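Local coordinates for protein DNA ligase (Alteromonas mediterranea, PDB 6GDR) that probably seals nicks in double-stranded DNA as a minimal, ATP-dependent ligase of the Lig E type, at residues 61-66 / 156-161; 211-216 / 269-274; 234-239 / 246-251. All blocks are in the same frame, centred on the assembly; numbering follows the deposited sequence.

Contact 1. Residues 61-66 / 156-161; sequences FTANWP and TPNPTF
The indole of W65 and the side chain of F161 make the tightly packed half of this contact. CB of F161 rests over one indole face, 4.1 Å from the centroid of the five-membered ring of W65, and the F161 ring presents its edge to that same face with the planes 74° apart. CA of T62 closes the opposite face of the indole. P66 continues the layer, its CD lying over a face of the F161 ring and 3.9 Å from CE1 of F161. At the other end, CB of T160 makes a CH-pi contact 4.2 Å from the centroid of the F61 ring.

Polar groups lock this half together. ND2 of N158 donates to O of A63 at 3.0 Å, a fairly straight bond (162°) on a lone pair and close to the amide plane of N158; the same ND2 also bonds O of W60. OD1 of N158 accepts N of T160 at 3.1 Å from above its carbonyl plane. T160 holds OG1 between its backbone N and carbonyl carbon (chi1 58°), which brings this hydroxyl within 2.8 Å of O of F61 and to the in-plane edge of the W65 indole.

The solvent side is much looser: CB of N64 merely meets CG of P157 at 3.8 Å, the two exposed side chains crossing at about a right angle. Overall, a type II turn at T62-W65, following helix 59-62, is pinned in the ligase domain to the Asx turn of N158, which leads through a type I turn into edge strand 161-163.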
loop_
_atom_site.group_PDB
_atom_site.type_symbol
_atom_site.label_atom_id
_atom_site.label_comp_id
_atom_site.label_asym_id
_atom_site.label_seq_id
_atom_site.Cartn_x
_atom_site.Cartn_y
_atom_site.Cartn_z
ATOM N N PHE D 61 -19.261 -7.593 11.962
ATOM C CA PHE D 61 -17.922 -7.665 11.389
ATOM C C PHE D 61 -16.850 -7.670 12.471
ATOM O O PHE D 61 -15.772 -8.244 12.273
ATOM C CB PHE D 61 -17.705 -6.493 10.431
ATOM C CG PHE D 61 -16.479 -6.629 9.575
ATOM C CD1 PHE D 61 -16.532 -7.309 8.371
ATOM C CD2 PHE D 61 -15.274 -6.074 9.973
ATOM C CE1 PHE D 61 -15.408 -7.436 7.580
ATOM C CE2 PHE D 61 -14.146 -6.197 9.185
ATOM C CZ PHE D 61 -14.213 -6.880 7.987
ATOM N N THR D 62 -17.125 -7.047 13.617
ATOM C CA THR D 62 -16.168 -6.956 14.713
ATOM C C THR D 62 -16.598 -7.760 15.933
ATOM O O THR D 62 -15.936 -7.689 16.973
ATOM C CB THR D 62 -15.961 -5.492 15.112
ATOM O OG1 THR D 62 -17.166 -4.975 15.692
ATOM C CG2 THR D 62 -15.585 -4.650 13.902
ATOM N N ALA D 63 -17.685 -8.521 15.832
ATOM C CA ALA D 63 -18.183 -9.270 16.976
ATOM C C ALA D 63 -17.137 -10.265 17.462
ATOM O O ALA D 63 -16.576 -11.032 16.675
ATOM C CB ALA D 63 -19.474 -9.998 16.606
ATOM N N ASN D 64 -16.874 -10.242 18.768
ATOM C CA ASN D 64 -15.977 -11.170 19.451
ATOM C C ASN D 64 -14.511 -10.948 19.103
ATOM O O ASN D 64 -13.673 -11.804 19.420
ATOM C CB ASN D 64 -16.348 -12.631 19.162
ATOM C CG ASN D 64 -17.757 -12.971 19.608
ATOM O OD1 ASN D 64 -18.595 -13.380 18.806
ATOM N ND2 ASN D 64 -18.023 -12.802 20.899
ATOM N N TRP D 65 -14.166 -9.827 18.468
ATOM C CA TRP D 65 -12.767 -9.531 18.215
ATOM C C TRP D 65 -12.031 -9.325 19.539
ATOM O O TRP D 65 -12.648 -9.023 20.563
ATOM C CB TRP D 65 -12.628 -8.284 17.341
ATOM C CG TRP D 65 -12.853 -8.529 15.878
ATOM C CD1 TRP D 65 -13.517 -9.578 15.312
ATOM C CD2 TRP D 65 -12.403 -7.708 14.794
ATOM N NE1 TRP D 65 -13.512 -9.458 13.943
ATOM C CE2 TRP D 65 -12.833 -8.318 13.601
ATOM C CE3 TRP D 65 -11.677 -6.514 14.719
ATOM C CZ2 TRP D 65 -12.564 -7.775 12.346
ATOM C CZ3 TRP D 65 -11.411 -5.978 13.474
ATOM C CH2 TRP D 65 -11.853 -6.606 12.304
ATOM N N PRO D 66 -10.708 -9.486 19.543
ATOM C CA PRO D 66 -9.949 -9.272 20.782
ATOM C C PRO D 66 -10.116 -7.855 21.309
ATOM O O PRO D 66 -10.571 -6.946 20.609
ATOM C CB PRO D 66 -8.497 -9.544 20.364
ATOM C CG PRO D 66 -8.600 -10.387 19.143
ATOM C CD PRO D 66 -9.843 -9.942 18.440
ATOM N N THR D 156 -10.427 -16.442 18.594
ATOM C CA THR D 156 -11.424 -15.532 18.032
ATOM C C THR D 156 -12.343 -16.325 17.112
ATOM O O THR D 156 -11.881 -16.827 16.066
ATOM C CB THR D 156 -10.757 -14.389 17.271
ATOM O OG1 THR D 156 -9.942 -13.626 18.169
ATOM C CG2 THR D 156 -11.801 -13.472 16.639
ATOM N N PRO D 157 -13.633 -16.465 17.439
ATOM C CA PRO D 157 -14.518 -17.261 16.574
ATOM C C PRO D 157 -14.849 -16.593 15.252
ATOM O O PRO D 157 -15.193 -17.295 14.294
ATOM C CB PRO D 157 -15.778 -17.441 17.432
ATOM C CG PRO D 157 -15.785 -16.252 18.330
ATOM C CD PRO D 157 -14.344 -15.939 18.618
ATOM N N ASN D 158 -14.749 -15.275 15.163
ATOM C CA ASN D 158 -15.160 -14.564 13.956
ATOM C C ASN D 158 -14.143 -14.790 12.841
ATOM O O ASN D 158 -12.955 -14.499 13.035
ATOM C CB ASN D 158 -15.299 -13.075 14.252
ATOM C CG ASN D 158 -16.143 -12.352 13.223
ATOM O OD1 ASN D 158 -16.205 -12.751 12.060
ATOM N ND2 ASN D 158 -16.804 -11.281 13.651
ATOM N N PRO D 159 -14.546 -15.298 11.670
ATOM C CA PRO D 159 -13.573 -15.496 10.583
ATOM C C PRO D 159 -13.152 -14.209 9.892
ATOM O O PRO D 159 -12.209 -14.243 9.089
ATOM C CB PRO D 159 -14.316 -16.424 9.616
ATOM C CG PRO D 159 -15.748 -16.108 9.833
ATOM C CD PRO D 159 -15.889 -15.774 11.294
ATOM N N THR D 160 -13.816 -13.084 10.165
ATOM C CA THR D 160 -13.381 -11.813 9.595
ATOM C C THR D 160 -12.016 -11.403 10.132
ATOM O O THR D 160 -11.266 -10.699 9.447
ATOM C CB THR D 160 -14.406 -10.720 9.891
ATOM O OG1 THR D 160 -14.585 -10.600 11.307
ATOM C CG2 THR D 160 -15.742 -11.046 9.233
ATOM N N PHE D 161 -11.684 -11.825 11.349
ATOM C CA PHE D 161 -10.372 -11.564 11.923
ATOM C C PHE D 161 -9.387 -12.602 11.401
ATOM O O PHE D 161 -9.536 -13.799 11.675
ATOM C CB PHE D 161 -10.443 -11.598 13.447
ATOM C CG PHE D 161 -9.158 -11.220 14.126
ATOM C CD1 PHE D 161 -8.931 -9.916 14.531
ATOM C CD2 PHE D 161 -8.178 -12.171 14.361
ATOM C CE1 PHE D 161 -7.750 -9.565 15.157
ATOM C CE2 PHE D 161 -6.995 -11.826 14.986
ATOM C CZ PHE D 161 -6.781 -10.522 15.385
#

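Contact 2. Residues 211-216 / 269-274; sequences KQFEDA and TFKFYG. With nucleotides of chain C.
K211 lays CE against the ring of Y273, 3.7 Å from its CD1, with the lysine chain bent at its outer torsions; its NZ has a long, weak ion pair with E188. The carbonyl O of Q212 follows, close to the same ring atom. F213 then sets its CB over a face of Y273, 3.9 Å from the ring centroid. Its chi1 of 61° carries the phenyl ring under the ammonium of K271, whose NZ lies 4.5 Å from the F213 centroid and only 8° off the ring normal. That NZ also donates to OH of Y273 at 2.9 Å and to OP1 of DC3 of chain C.

From E214 onward the segments pair as antiparallel strands. N of F272 bonds O of E214 at 3.2 Å, the return bond is weak, and the carboxylate folds back so that OE1 stands over a face of the F272 ring. D215 opposes K271 as a non-hydrogen-bonded pair. At A216, O accepts N of F270 at 2.9 Å, while CB touches both CZ of F270 and CE1 of F272.

A leucine in place of Y273 would probably leave the K271 ammonium without its hydroxyl partner and F213 CB without the ring face beneath it. Because K271 is steered by an aromatic face and a hydroxyl onto a backbone phosphate, the grip on DNA here is probably indifferent to base sequence.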
loop_
_atom_site.group_PDB
_atom_site.type_symbol
_atom_site.label_atom_id
_atom_site.label_comp_id
_atom_site.label_asym_id
_atom_site.label_seq_id
_atom_site.Cartn_x
_atom_site.Cartn_y
_atom_site.Cartn_z
ATOM N N LYS D 211 8.103 -3.302 -4.248
ATOM C CA LYS D 211 7.117 -3.209 -5.314
ATOM C C LYS D 211 7.834 -3.127 -6.653
ATOM O O LYS D 211 8.931 -2.569 -6.753
ATOM C CB LYS D 211 6.207 -1.983 -5.140
ATOM C CG LYS D 211 5.231 -2.081 -3.976
ATOM C CD LYS D 211 4.753 -0.704 -3.522
ATOM C CE LYS D 211 3.966 0.025 -4.600
ATOM N NZ LYS D 211 2.689 -0.661 -4.940
ATOM N N GLN D 212 7.209 -3.690 -7.682
ATOM C CA GLN D 212 7.734 -3.601 -9.036
ATOM C C GLN D 212 7.136 -2.403 -9.766
ATOM O O GLN D 212 6.079 -1.882 -9.404
ATOM C CB GLN D 212 7.446 -4.876 -9.828
ATOM C CG GLN D 212 8.329 -6.052 -9.457
ATOM C CD GLN D 212 8.201 -7.240 -10.404
ATOM O OE1 GLN D 212 8.945 -8.213 -10.280
ATOM N NE2 GLN D 212 7.265 -7.171 -11.348
ATOM N N PHE D 213 7.834 -1.975 -10.814
ATOM C CA PHE D 213 7.370 -0.887 -11.660
ATOM C C PHE D 213 7.998 -1.038 -13.036
ATOM O O PHE D 213 9.122 -1.531 -13.170
ATOM C CB PHE D 213 7.717 0.482 -11.062
ATOM C CG PHE D 213 9.193 0.713 -10.885
ATOM C CD1 PHE D 213 9.957 1.227 -11.919
ATOM C CD2 PHE D 213 9.812 0.428 -9.679
ATOM C CE1 PHE D 213 11.313 1.445 -11.758
ATOM C CE2 PHE D 213 11.168 0.644 -9.511
ATOM C CZ PHE D 213 11.918 1.154 -10.553
ATOM N N GLU D 214 7.262 -0.613 -14.057
ATOM C CA GLU D 214 7.743 -0.628 -15.429
ATOM C C GLU D 214 7.752 0.791 -15.980
ATOM O O GLU D 214 7.291 1.739 -15.338
ATOM C CB GLU D 214 6.877 -1.530 -16.320
ATOM C CG GLU D 214 6.277 -2.739 -15.620
ATOM C CD GLU D 214 4.878 -2.471 -15.098
ATOM O OE1 GLU D 214 4.665 -1.409 -14.474
ATOM O OE2 GLU D 214 3.986 -3.316 -15.324
ATOM N N ASP D 215 8.287 0.925 -17.188
ATOM C CA ASP D 215 8.339 2.196 -17.894
ATOM C C ASP D 215 7.391 2.164 -19.086
ATOM O O ASP D 215 6.913 1.109 -19.509
ATOM C CB ASP D 215 9.768 2.503 -18.357
ATOM C CG ASP D 215 10.729 2.681 -17.199
ATOM O OD1 ASP D 215 10.303 2.513 -16.037
ATOM O OD2 ASP D 215 11.912 2.995 -17.452
ATOM N N ALA D 216 7.122 3.350 -19.624
ATOM C CA ALA D 216 6.244 3.493 -20.777
ATOM C C ALA D 216 6.360 4.920 -21.288
ATOM O O ALA D 216 6.810 5.817 -20.570
ATOM C CB ALA D 216 4.791 3.160 -20.430
ATOM N N THR D 269 8.784 9.679 -20.970
ATOM C CA THR D 269 8.789 8.361 -20.353
ATOM C C THR D 269 8.459 8.491 -18.873
ATOM O O THR D 269 8.992 9.365 -18.180
ATOM C CB THR D 269 10.144 7.671 -20.524
ATOM O OG1 THR D 269 10.498 7.649 -21.912
ATOM C CG2 THR D 269 10.094 6.240 -19.999
ATOM N N PHE D 270 7.584 7.610 -18.394
ATOM C CA PHE D 270 7.123 7.641 -17.016
ATOM C C PHE D 270 7.121 6.229 -16.454
ATOM O O PHE D 270 6.928 5.254 -17.184
ATOM C CB PHE D 270 5.714 8.237 -16.909
ATOM C CG PHE D 270 4.642 7.365 -17.505
ATOM C CD1 PHE D 270 3.920 6.491 -16.709
ATOM C CD2 PHE D 270 4.360 7.418 -18.859
ATOM C CE1 PHE D 270 2.936 5.687 -17.253
ATOM C CE2 PHE D 270 3.376 6.616 -19.408
ATOM C CZ PHE D 270 2.663 5.750 -18.603
ATOM N N LYS D 271 7.335 6.129 -15.146
ATOM C CA LYS D 271 7.197 4.868 -14.439
ATOM C C LYS D 271 5.831 4.810 -13.769
ATOM O O LYS D 271 5.214 5.834 -13.474
ATOM C CB LYS D 271 8.310 4.686 -13.401
ATOM C CG LYS D 271 8.041 5.302 -12.035
ATOM C CD LYS D 271 9.203 5.042 -11.093
ATOM C CE LYS D 271 8.824 5.336 -9.653
ATOM N NZ LYS D 271 9.897 4.933 -8.702
ATOM N N PHE D 272 5.362 3.587 -13.534
ATOM C CA PHE D 272 4.048 3.391 -12.942
ATOM C C PHE D 272 4.007 2.023 -12.280
ATOM O O PHE D 272 4.783 1.126 -12.616
ATOM C CB PHE D 272 2.939 3.525 -13.991
ATOM C CG PHE D 272 2.984 2.468 -15.058
ATOM C CD1 PHE D 272 3.881 2.562 -16.108
ATOM C CD2 PHE D 272 2.125 1.384 -15.012
ATOM C CE1 PHE D 272 3.923 1.588 -17.092
ATOM C CE2 PHE D 272 2.160 0.410 -15.992
ATOM C CZ PHE D 272 3.061 0.513 -17.033
ATOM N N TYR D 273 3.084 1.880 -11.333
ATOM C CA TYR D 273 2.922 0.655 -10.553
ATOM C C TYR D 273 1.582 0.029 -10.932
ATOM O O TYR D 273 0.600 0.113 -10.194
ATOM C CB TYR D 273 3.003 0.957 -9.052
ATOM C CG TYR D 273 4.322 1.551 -8.613
ATOM C CD1 TYR D 273 5.278 0.774 -7.970
ATOM C CD2 TYR D 273 4.613 2.889 -8.841
ATOM C CE1 TYR D 273 6.483 1.315 -7.566
ATOM C CE2 TYR D 273 5.815 3.438 -8.442
ATOM C CZ TYR D 273 6.746 2.647 -7.804
ATOM O OH TYR D 273 7.945 3.189 -7.405
ATOM N N GLY D 274 1.549 -0.606 -12.098
ATOM C CA GLY D 274 0.339 -1.240 -12.568
ATOM C C GLY D 274 -0.666 -0.235 -13.101
ATOM O O GLY D 274 -0.376 0.948 -13.299
ATOM P P DC C 3 8.638 7.607 -6.369
ATOM O OP1 DC C 3 9.585 7.020 -7.344
ATOM O OP2 DC C 3 8.756 7.264 -4.934
ATOM O "O5'" DC C 3 8.692 9.202 -6.486
ATOM C "C5'" DC C 3 8.529 9.828 -7.752
ATOM C "C4'" DC C 3 8.376 11.333 -7.600
ATOM O "O4'" DC C 3 7.296 11.619 -6.681
ATOM C "C3'" DC C 3 9.588 12.040 -7.022
ATOM O "O3'" DC C 3 10.490 12.425 -8.054
ATOM C "C2'" DC C 3 8.990 13.246 -6.299
ATOM C "C1'" DC C 3 7.548 12.831 -5.994
ATOM N N1 DC C 3 7.278 12.622 -4.540
ATOM C C2 DC C 3 7.006 13.724 -3.726
ATOM O O2 DC C 3 6.997 14.856 -4.228
ATOM N N3 DC C 3 6.760 13.522 -2.409
ATOM C C4 DC C 3 6.780 12.287 -1.907
ATOM N N4 DC C 3 6.530 12.138 -0.601
ATOM C C5 DC C 3 7.055 11.150 -2.722
ATOM C C6 DC C 3 7.296 11.361 -4.020
#

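Contact 3. Residues 234-239 / 246-251; sequences MGSLLV and QFKLGT. With nucleotides of chain A.
A beta-hairpin at one edge of the OB-like domain's antiparallel sheet brings L237 and V239 opposite L249 and F247, and its outer strand, 246-249, runs against the DNA. Both facing pairs are of the hydrogen-bonded kind: N of L249 reaches O of L237 at 2.7 Å, N of V239 reaches O of F247 at 3.0 Å, and each pair has its return bond. L238 and K248 form the non-hydrogen-bonded pair between them.

The face bearing V239, F247 and L249 turns into the domain, toward V268 and F270. Here CG2 of V239 stands over a face of the F247 ring, 3.3 Å from CZ, a close CH-pi contact. Its other methyl, CG1, packs more loosely on CB of L249.

Toward its open end the hairpin becomes irregular. G235 and S236 both face F224 in a classic beta bulge, and S236 CB comes 3.6 Å from CA of G250. Glycine suits both 235 and 250: a CB at 250 would collide with O3' of DG11 of chain A, and one at 235 would be crowded by a phosphate oxygen of the same nucleotide. The carbonyl oxygens of G235 and G250 approach each other, and the guanidinium of R258 satisfies both, NH1 taking the first and NH2 the second.

Two successive phosphates of chain A are then gripped by the hairpin. With OG of S236 placed between its backbone N and carbonyl carbon (chi1 61°), the hydroxyl donates to OP1 of DG12 at 2.9 Å. Methylene CD of K248 passes 3.6 Å from that same OP1 of DG12, while the backbone N of K248 donates to OP1 of DG13 at 3.1 Å in an almost perfectly straight bond, 179° at the hydrogen.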
loop_
_atom_site.group_PDB
_atom_site.type_symbol
_atom_site.label_atom_id
_atom_site.label_comp_id
_atom_site.label_asym_id
_atom_site.label_seq_id
_atom_site.Cartn_x
_atom_site.Cartn_y
_atom_site.Cartn_z
ATOM N N MET D 234 4.344 24.866 -14.401
ATOM C CA MET D 234 3.581 23.711 -14.853
ATOM C C MET D 234 3.293 22.786 -13.677
ATOM O O MET D 234 4.206 22.395 -12.943
ATOM C CB MET D 234 4.344 22.962 -15.943
ATOM C CG MET D 234 3.591 21.768 -16.523
ATOM S SD MET D 234 3.709 20.273 -15.518
ATOM C CE MET D 234 5.441 19.859 -15.724
ATOM N N GLY D 235 2.022 22.433 -13.508
ATOM C CA GLY D 235 1.619 21.527 -12.451
ATOM C C GLY D 235 1.548 20.088 -12.915
ATOM O O GLY D 235 2.024 19.182 -12.224
ATOM N N SER D 236 0.955 19.863 -14.086
ATOM C CA SER D 236 0.824 18.519 -14.628
ATOM C C SER D 236 0.760 18.595 -16.145
ATOM O O SER D 236 0.618 19.670 -16.733
ATOM C CB SER D 236 -0.414 17.812 -14.069
ATOM O OG SER D 236 -1.598 18.511 -14.413
ATOM N N LEU D 237 0.866 17.426 -16.775
ATOM C CA LEU D 237 0.819 17.295 -18.224
ATOM C C LEU D 237 -0.226 16.255 -18.591
ATOM O O LEU D 237 -0.232 15.154 -18.031
ATOM C CB LEU D 237 2.182 16.881 -18.791
ATOM C CG LEU D 237 3.382 17.755 -18.427
ATOM C CD1 LEU D 237 4.660 17.114 -18.936
ATOM C CD2 LEU D 237 3.223 19.156 -18.990
ATOM N N LEU D 238 -1.106 16.600 -19.527
ATOM C CA LEU D 238 -2.085 15.645 -20.040
ATOM C C LEU D 238 -1.406 14.819 -21.123
ATOM O O LEU D 238 -1.313 15.241 -22.277
ATOM C CB LEU D 238 -3.319 16.359 -20.578
ATOM C CG LEU D 238 -4.389 15.443 -21.183
ATOM C CD1 LEU D 238 -4.909 14.444 -20.152
ATOM C CD2 LEU D 238 -5.533 16.259 -21.759
ATOM N N VAL D 239 -0.931 13.636 -20.751
ATOM C CA VAL D 239 -0.225 12.766 -21.666
ATOM C C VAL D 239 -1.188 11.698 -22.175
ATOM O O VAL D 239 -2.288 11.521 -21.659
ATOM C CB VAL D 239 1.023 12.131 -21.006
ATOM C CG1 VAL D 239 1.974 13.214 -20.519
ATOM C CG2 VAL D 239 0.625 11.213 -19.858
ATOM N N GLN D 246 -5.359 8.228 -21.838
ATOM C CA GLN D 246 -4.950 9.566 -21.438
ATOM C C GLN D 246 -4.995 9.691 -19.922
ATOM O O GLN D 246 -5.918 9.190 -19.272
ATOM C CB GLN D 246 -5.848 10.627 -22.075
ATOM C CG GLN D 246 -7.327 10.491 -21.713
ATOM C CD GLN D 246 -8.234 10.381 -22.926
ATOM O OE1 GLN D 246 -7.777 10.154 -24.047
ATOM N NE2 GLN D 246 -9.534 10.540 -22.702
ATOM N N PHE D 247 -3.993 10.365 -19.364
ATOM C CA PHE D 247 -3.926 10.593 -17.929
ATOM C C PHE D 247 -3.021 11.788 -17.679
ATOM O O PHE D 247 -2.195 12.149 -18.521
ATOM C CB PHE D 247 -3.406 9.360 -17.184
ATOM C CG PHE D 247 -1.963 9.053 -17.459
ATOM C CD1 PHE D 247 -0.976 9.453 -16.574
ATOM C CD2 PHE D 247 -1.593 8.368 -18.604
ATOM C CE1 PHE D 247 0.355 9.173 -16.823
ATOM C CE2 PHE D 247 -0.263 8.086 -18.860
ATOM C CZ PHE D 247 0.711 8.488 -17.968
ATOM N N LYS D 248 -3.186 12.395 -16.509
ATOM C CA LYS D 248 -2.382 13.542 -16.122
ATOM C C LYS D 248 -1.122 13.073 -15.405
ATOM O O LYS D 248 -1.198 12.336 -14.416
ATOM C CB LYS D 248 -3.182 14.479 -15.219
ATOM C CG LYS D 248 -4.443 15.043 -15.854
ATOM C CD LYS D 248 -5.020 16.181 -15.024
ATOM C CE LYS D 248 -6.509 16.368 -15.283
ATOM N NZ LYS D 248 -7.036 17.616 -14.663
ATOM N N LEU D 249 0.033 13.502 -15.909
ATOM C CA LEU D 249 1.324 13.224 -15.287
ATOM C C LEU D 249 1.739 14.477 -14.522
ATOM O O LEU D 249 2.045 15.507 -15.130
ATOM C CB LEU D 249 2.359 12.844 -16.342
ATOM C CG LEU D 249 3.713 12.344 -15.834
ATOM C CD1 LEU D 249 3.571 11.009 -15.115
ATOM C CD2 LEU D 249 4.700 12.230 -16.989
ATOM N N GLY D 250 1.749 14.387 -13.192
ATOM C CA GLY D 250 1.858 15.571 -12.361
ATOM C C GLY D 250 3.005 15.597 -11.370
ATOM O O GLY D 250 3.155 16.578 -10.634
ATOM N N THR D 251 3.820 14.547 -11.325
ATOM C CA THR D 251 4.929 14.506 -10.386
ATOM C C THR D 251 6.140 13.866 -11.047
ATOM O O THR D 251 6.037 13.205 -12.084
ATOM C CB THR D 251 4.558 13.748 -9.103
ATOM O OG1 THR D 251 5.526 14.022 -8.085
ATOM C CG2 THR D 251 4.493 12.242 -9.342
ATOM P P DG A 11 -0.166 21.472 -7.529
ATOM O OP1 DG A 11 -0.244 22.394 -8.685
ATOM O OP2 DG A 11 -1.166 21.569 -6.442
ATOM O "O5'" DG A 11 -0.170 19.966 -8.066
ATOM C "C5'" DG A 11 0.722 19.588 -9.104
ATOM C "C4'" DG A 11 0.712 18.083 -9.318
ATOM O "O4'" DG A 11 1.395 17.427 -8.224
ATOM C "C3'" DG A 11 -0.661 17.439 -9.342
ATOM O "O3'" DG A 11 -1.265 17.551 -10.621
ATOM C "C2'" DG A 11 -0.348 15.994 -8.975
ATOM C "C1'" DG A 11 0.876 16.113 -8.065
ATOM N N9 DG A 11 0.568 15.890 -6.656
ATOM C C8 DG A 11 0.278 16.839 -5.707
ATOM N N7 DG A 11 0.035 16.337 -4.528
ATOM C C5 DG A 11 0.170 14.966 -4.708
ATOM C C6 DG A 11 0.023 13.903 -3.784
ATOM O O6 DG A 11 -0.263 13.967 -2.580
ATOM N N1 DG A 11 0.248 12.665 -4.384
ATOM C C2 DG A 11 0.570 12.479 -5.707
ATOM N N2 DG A 11 0.749 11.213 -6.105
ATOM N N3 DG A 11 0.708 13.465 -6.581
ATOM C C4 DG A 11 0.494 14.676 -6.014
ATOM P P DG A 12 -2.800 17.121 -10.817
ATOM O OP1 DG A 12 -3.217 17.540 -12.175
ATOM O OP2 DG A 12 -3.545 17.606 -9.635
ATOM O "O5'" DG A 12 -2.768 15.522 -10.749
ATOM C "C5'" DG A 12 -2.349 14.776 -11.879
ATOM C "C4'" DG A 12 -2.152 13.307 -11.538
ATOM O "O4'" DG A 12 -1.577 13.188 -10.220
ATOM C "C3'" DG A 12 -3.423 12.474 -11.481
ATOM O "O3'" DG A 12 -3.771 11.984 -12.778
ATOM C "C2'" DG A 12 -3.054 11.347 -10.516
ATOM C "C1'" DG A 12 -1.919 11.930 -9.666
ATOM N N9 DG A 12 -2.272 12.126 -8.261
ATOM C C8 DG A 12 -2.442 13.325 -7.612
ATOM N N7 DG A 12 -2.747 13.198 -6.351
ATOM C C5 DG A 12 -2.782 11.823 -6.148
ATOM C C6 DG A 12 -3.060 11.083 -4.974
ATOM O O6 DG A 12 -3.340 11.511 -3.845
ATOM N N1 DG A 12 -2.991 9.711 -5.201
ATOM C C2 DG A 12 -2.689 9.129 -6.410
ATOM N N2 DG A 12 -2.669 7.789 -6.434
ATOM N N3 DG A 12 -2.425 9.810 -7.519
ATOM C C4 DG A 12 -2.489 11.149 -7.314
ATOM P P DG A 13 -5.298 11.614 -13.129
ATOM O OP1 DG A 13 -5.362 11.338 -14.581
ATOM O OP2 DG A 13 -6.172 12.654 -12.537
ATOM O "O5'" DG A 13 -5.565 10.251 -12.335
ATOM C "C5'" DG A 13 -4.893 9.056 -12.718
ATOM C "C4'" DG A 13 -5.496 7.849 -12.023
ATOM O "O4'" DG A 13 -5.208 7.924 -10.599
ATOM C "C3'" DG A 13 -7.016 7.738 -12.142
ATOM O "O3'" DG A 13 -7.420 6.384 -12.302
ATOM C "C2'" DG A 13 -7.513 8.335 -10.835
ATOM C "C1'" DG A 13 -6.413 7.955 -9.857
ATOM N N9 DG A 13 -6.265 8.899 -8.756
ATOM C C8 DG A 13 -6.019 10.247 -8.849
ATOM N N7 DG A 13 -5.940 10.843 -7.693
ATOM C C5 DG A 13 -6.152 9.826 -6.773
ATOM C C6 DG A 13 -6.185 9.868 -5.361
ATOM O O6 DG A 13 -6.028 10.847 -4.618
ATOM N N1 DG A 13 -6.431 8.613 -4.816
ATOM C C2 DG A 13 -6.621 7.462 -5.540
ATOM N N2 DG A 13 -6.846 6.347 -4.833
ATOM N N3 DG A 13 -6.593 7.407 -6.863
ATOM C C4 DG A 13 -6.355 8.623 -7.412
#

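In the fold
Contacts 2 and 3 belong to one antiparallel sheet, in which strands 214-225 and 234-240 are neighbours; their centres are 15 Å apart and they meet where CZ of F270 comes 3.4 Å from CZ of F247. Between them they engage phosphates on two DNA strands, chains C and A. Contact 2 also lies at the passage from the ligase domain to the OB-like domain, with the side chain of K211 about 6 Å from the bound AMP. Contact 1 lies on the other side of the chain's centre, with its centre 38 Å from that of contact 2 and 44 Å from that of contact 3. Its W65 side chain is about 14 Å from AMP, and its nearest atom is about 14 Å from the DNA.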